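Local coordinates for putative calcium binding protein (Streptomyces coelicolor, PDB 3AKB) that binds calcium ions, in the loops of EF-hand helix-loop-helix motifs and at further sites, and probably takes part in calcium-mediated regulation in this bacterium, at residues A[130-133]-A[134-137]; A[156-159]-A[160-164]. The protein carries 2 engineered substitutions. One frame throughout, in Å; residues are numbered along the deposited sequence.

Contact 1. Residues A[130-133]-A[134-137]. With CA (calcium ion), chain G; CA (calcium ion), chain K.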
loop_
_atom_site.group_PDB
_atom_site.type_symbol
_atom_site.label_atom_id
_atom_site.label_comp_id
_atom_site.label_asym_id
_atom_site.label_seq_id
_atom_site.Cartn_x
_atom_site.Cartn_y
_atom_site.Cartn_z
ATOM N N PRO A 130 -3.242 11.956 5.486
ATOM C CA PRO A 130 -3.617 12.852 6.594
ATOM C C PRO A 130 -4.716 12.243 7.474
ATOM O O PRO A 130 -5.580 11.521 6.985
ATOM C CB PRO A 130 -4.160 14.082 5.870
ATOM C CG PRO A 130 -3.496 14.061 4.527
ATOM C CD PRO A 130 -3.341 12.630 4.171
ATOM N N GLU A 131 -4.627 12.499 8.774
ATOM C CA GLU A 131 -5.487 11.874 9.765
ATOM C C GLU A 131 -6.982 11.903 9.434
ATOM O O GLU A 131 -7.672 10.887 9.547
ATOM C CB GLU A 131 -5.240 12.530 11.118
ATOM C CG GLU A 131 -5.914 11.866 12.241
ATOM C CD GLU A 131 -5.722 12.644 13.485
ATOM O OE1 GLU A 131 -4.694 12.416 14.145
ATOM O OE2 GLU A 131 -6.589 13.492 13.802
ATOM N N ASP A 132 -7.512 13.056 9.024
ATOM C CA ASP A 132 -8.957 13.158 8.742
ATOM C C ASP A 132 -9.324 12.282 7.558
ATOM O O ASP A 132 -10.317 11.541 7.595
ATOM C CB ASP A 132 -9.373 14.625 8.495
ATOM C CG ASP A 132 -10.876 14.796 8.339
ATOM O OD1 ASP A 132 -11.648 14.358 9.207
ATOM O OD2 ASP A 132 -11.306 15.366 7.312
ATOM N N LEU A 133 -8.518 12.357 6.506
ATOM C CA LEU A 133 -8.783 11.536 5.335
ATOM C C LEU A 133 -8.672 10.046 5.667
ATOM O O LEU A 133 -9.437 9.215 5.138
ATOM C CB LEU A 133 -7.790 11.860 4.216
ATOM C CG LEU A 133 -8.370 11.605 2.835
ATOM C CD1 LEU A 133 -9.448 12.672 2.509
ATOM C CD2 LEU A 133 -7.275 11.578 1.771
ATOM N N ALA A 134 -7.697 9.703 6.505
ATOM C CA ALA A 134 -7.473 8.311 6.875
ATOM C C ALA A 134 -8.656 7.739 7.625
ATOM O O ALA A 134 -8.981 6.569 7.455
ATOM C CB ALA A 134 -6.200 8.202 7.697
ATOM N N ARG A 135 -9.298 8.541 8.470
ATOM C CA ARG A 135 -10.516 8.088 9.148
ATOM C C ARG A 135 -11.624 7.791 8.140
ATOM O O ARG A 135 -12.324 6.781 8.238
ATOM C CB ARG A 135 -10.992 9.135 10.152
ATOM C CG ARG A 135 -10.103 9.289 11.374
ATOM C CD ARG A 135 -10.741 10.181 12.452
ATOM N NE ARG A 135 -10.900 11.575 12.047
ATOM C CZ ARG A 135 -10.070 12.565 12.383
ATOM N NH1 ARG A 135 -9.016 12.331 13.157
ATOM N NH2 ARG A 135 -10.313 13.806 11.961
ATOM N N GLN A 136 -11.784 8.687 7.170
ATOM C CA GLN A 136 -12.782 8.520 6.117
ATOM C C GLN A 136 -12.513 7.270 5.295
ATOM O O GLN A 136 -13.428 6.475 5.046
ATOM C CB GLN A 136 -12.819 9.746 5.197
ATOM C CG GLN A 136 -13.193 11.059 5.873
ATOM C CD GLN A 136 -13.264 12.233 4.892
ATOM O OE1 GLN A 136 -13.764 12.095 3.768
ATOM N NE2 GLN A 136 -12.757 13.388 5.311
ATOM N N ALA A 137 -11.263 7.068 4.883
ATOM C CA ALA A 137 -10.941 5.903 4.050
ATOM C C ALA A 137 -11.077 4.603 4.848
ATOM O O ALA A 137 -11.575 3.611 4.324
ATOM C CB ALA A 137 -9.530 6.020 3.443
HETATM CA CA CA G . -13.305 15.686 7.763
HETATM CA CA CA K . -4.533 13.959 15.625
HETATM O O HOH W 1 -13.091 12.923 10.893
HETATM O O HOH W 2 -14.115 13.714 7.762
#

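Contact 2. Residues A[156-159]-A[160-164]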
loop_
_atom_site.group_PDB
_atom_site.type_symbol
_atom_site.label_atom_id
_atom_site.label_comp_id
_atom_site.label_asym_id
_atom_site.label_seq_id
_atom_site.Cartn_x
_atom_site.Cartn_y
_atom_site.Cartn_z
ATOM N N PRO A 156 -9.290 -6.240 -2.632
ATOM C CA PRO A 156 -9.985 -5.609 -3.773
ATOM C C PRO A 156 -10.004 -4.069 -3.725
ATOM O O PRO A 156 -9.982 -3.421 -4.773
ATOM C CB PRO A 156 -11.411 -6.166 -3.677
ATOM C CG PRO A 156 -11.561 -6.614 -2.307
ATOM C CD PRO A 156 -10.209 -7.068 -1.829
ATOM N N ALA A 157 -10.015 -3.471 -2.531
ATOM C CA ALA A 157 -9.918 -1.989 -2.453
ATOM C C ALA A 157 -8.573 -1.497 -3.002
ATOM O O ALA A 157 -8.499 -0.465 -3.668
ATOM C CB ALA A 157 -10.105 -1.506 -1.040
ATOM N N PHE A 158 -7.513 -2.246 -2.716
ATOM C CA PHE A 158 -6.189 -1.911 -3.204
ATOM C C PHE A 158 -6.198 -2.015 -4.740
ATOM O O PHE A 158 -5.745 -1.090 -5.419
ATOM C CB PHE A 158 -5.170 -2.855 -2.552
ATOM C CG PHE A 158 -3.747 -2.654 -3.013
ATOM C CD1 PHE A 158 -2.850 -1.945 -2.221
ATOM C CD2 PHE A 158 -3.294 -3.221 -4.216
ATOM C CE1 PHE A 158 -1.535 -1.746 -2.645
ATOM C CE2 PHE A 158 -1.974 -3.045 -4.638
ATOM C CZ PHE A 158 -1.098 -2.317 -3.846
ATOM N N ALA A 159 -6.764 -3.109 -5.261
ATOM C CA ALA A 159 -6.895 -3.337 -6.709
ATOM C C ALA A 159 -7.652 -2.183 -7.384
ATOM O O ALA A 159 -7.247 -1.691 -8.449
ATOM C CB ALA A 159 -7.605 -4.654 -6.980
ATOM N N ARG A 160 -8.750 -1.752 -6.764
ATOM C CA ARG A 160 -9.559 -0.651 -7.278
ATOM C C ARG A 160 -8.829 0.695 -7.215
ATOM O O ARG A 160 -8.858 1.480 -8.179
ATOM C CB ARG A 160 -10.883 -0.544 -6.512
ATOM C CG ARG A 160 -11.930 -1.598 -6.856
ATOM C CD ARG A 160 -13.183 -1.447 -5.985
ATOM N NE ARG A 160 -12.888 -1.661 -4.564
ATOM C CZ ARG A 160 -13.800 -1.966 -3.640
ATOM N NH1 ARG A 160 -15.084 -2.072 -3.973
ATOM N NH2 ARG A 160 -13.440 -2.151 -2.381
ATOM N N TYR A 161 -8.194 0.992 -6.080
ATOM C CA TYR A 161 -7.494 2.272 -5.936
ATOM C C TYR A 161 -6.408 2.442 -7.009
ATOM O O TYR A 161 -6.242 3.549 -7.537
ATOM C CB TYR A 161 -6.888 2.441 -4.533
ATOM C CG TYR A 161 -6.084 3.709 -4.382
ATOM C CD1 TYR A 161 -6.700 4.952 -4.308
ATOM C CD2 TYR A 161 -4.692 3.665 -4.343
ATOM C CE1 TYR A 161 -5.937 6.126 -4.188
ATOM C CE2 TYR A 161 -3.925 4.836 -4.206
ATOM C CZ TYR A 161 -4.555 6.046 -4.145
ATOM O OH TYR A 161 -3.797 7.190 -4.019
ATOM N N PHE A 162 -5.695 1.362 -7.344
ATOM C CA PHE A 162 -4.636 1.447 -8.370
ATOM C C PHE A 162 -5.132 1.221 -9.828
ATOM O O PHE A 162 -4.333 1.105 -10.788
ATOM C CB PHE A 162 -3.401 0.619 -7.969
ATOM C CG PHE A 162 -2.631 1.226 -6.808
ATOM C CD1 PHE A 162 -1.952 2.427 -6.978
ATOM C CD2 PHE A 162 -2.656 0.649 -5.537
ATOM C CE1 PHE A 162 -1.258 3.028 -5.913
ATOM C CE2 PHE A 162 -1.956 1.232 -4.474
ATOM C CZ PHE A 162 -1.268 2.429 -4.659
ATOM N N THR A 163 -6.462 1.189 -9.964
ATOM C CA THR A 163 -7.133 1.264 -11.253
ATOM C C THR A 163 -7.582 2.703 -11.447
ATOM O O THR A 163 -8.673 3.109 -11.015
ATOM C CB THR A 163 -8.338 0.315 -11.297
ATOM O OG1 THR A 163 -7.894 -1.020 -11.042
ATOM C CG2 THR A 163 -9.029 0.363 -12.660
ATOM N N VAL A 164 -6.727 3.497 -12.075
ATOM C CA VAL A 164 -7.038 4.896 -12.267
ATOM C C VAL A 164 -8.092 4.973 -13.380
ATOM O O VAL A 164 -7.809 4.630 -14.526
ATOM C CB VAL A 164 -5.788 5.701 -12.647
ATOM C CG1 VAL A 164 -6.168 7.149 -12.824
ATOM C CG2 VAL A 164 -4.694 5.538 -11.572
#

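Contact 1. Residues A[130-133]-A[134-137]
R135 runs back along the helix surface toward E131 and D132, and its two terminal nitrogens are shared between their carboxylates in a forked salt bridge. NH1 meets E131 OE2 at 2.8 Å; the oxygen lies near the guanidinium plane, but the nitrogen reaches it from above the carboxylate plane, the two flat groups being turned 55° apart. NH2 bonds to D132 OD1 at 3.1 Å, on the anti side of that carboxylate, with the oxygen tilted from the guanidinium plane. The bend at chi3 (-66°) lays the guanidinium over the backbone, so that D132 CA and E131 O sit beneath one face. A water completes this grip, donating to D132 OD1 and accepting from R135 NE at 2.8 Å. These side chains span the first two turns of helix 131-141, the entering helix of the last EF-hand, with P130 as its N-cap residue and P130 O taking the A134 N-H at 2.8 Å. Neither of the two calcium ions here occupies the canonical loop, which begins at D142. One is held by E131, through OE1 at 2.1 Å and the more distant OE2; the other is bound by D132 OD2 at 2.1 Å, by OD1, and by a second water. Each carboxylate thus faces both a calcium ion and R135, positive neighbours that would probably favour its ionised form. Q136, one turn after D132, reaches back to it, its amide steeply inclined to the carboxylate, and NE2 makes a weak hydrogen bond to OD2 at 3.2 Å. The buried A134 packs on L124 and T125 of helix 117-126.

Contact 2. Residues A[156-159]-A[160-164]
F158 and F162, one helical turn apart, meet ring to ring where the exiting helix of the last EF-hand, 151-161, gives way to the C-terminal tail. The rings meet obliquely, their planes 58° apart and their centroids separated by 4.9 Å. F162 presents the CD2-CE2 side of its ring to one face of F158, CD2 lying over the centre of that face and CE2 coming within 3.5 Å of F158 CE1. The first torsion of F162 (chi1 -71°) swings its ring back toward the preceding turn. Y161 CD2 rests over one face of F162, and F162 also stacks on F13, while F158 packs on A96 and L100 of helix 89-107; the cluster thus joins the end of the chain to two other helices.

The polar side chains behave differently. R160, bent at chi3, folds back along the outside of the helix, and its NH2 packs 3.5 Å from A157 CA, which lies at the edge of the guanidinium; this is a contact of van der Waals type. Y161 directs its ring away from the preceding turn, toward helix 2-13, where its hydroxyl hydrogen-bonds with T12 OG1 and its ring has a cation-pi contact with R9.

Backbone bonds carry the helix to its end. P156 O accepts from R160 N at 2.9 Å, A157 O from Y161 N at 2.8 Å, and F158 O from F162 N at 3.1 Å. At F162 the backbone leaves helical geometry, and the next carbonyl in the series is met by a side chain: the T163 hydroxyl OG1 donates to A159 O at 2.8 Å.

Both contacts lie in the last EF-hand, contact 1 at the start of its entering helix and contact 2 at the end of its exiting helix; their centres are about 17 Å apart and their nearest atoms about 8 Å, without touching. Contact 1 is a surface site built from charged and amide groups, waters and calcium ions. Contact 2 is partly buried, and aromatic packing dominates it, beside backbone bonds and one hydroxyl at the helix end. Their surroundings differ accordingly: 130-137 touches helix 117-126 through A134 and A137, whereas 156-164 is wedged against helices 2-13 and 89-107, tying the C-terminal tail to the N-terminal helix.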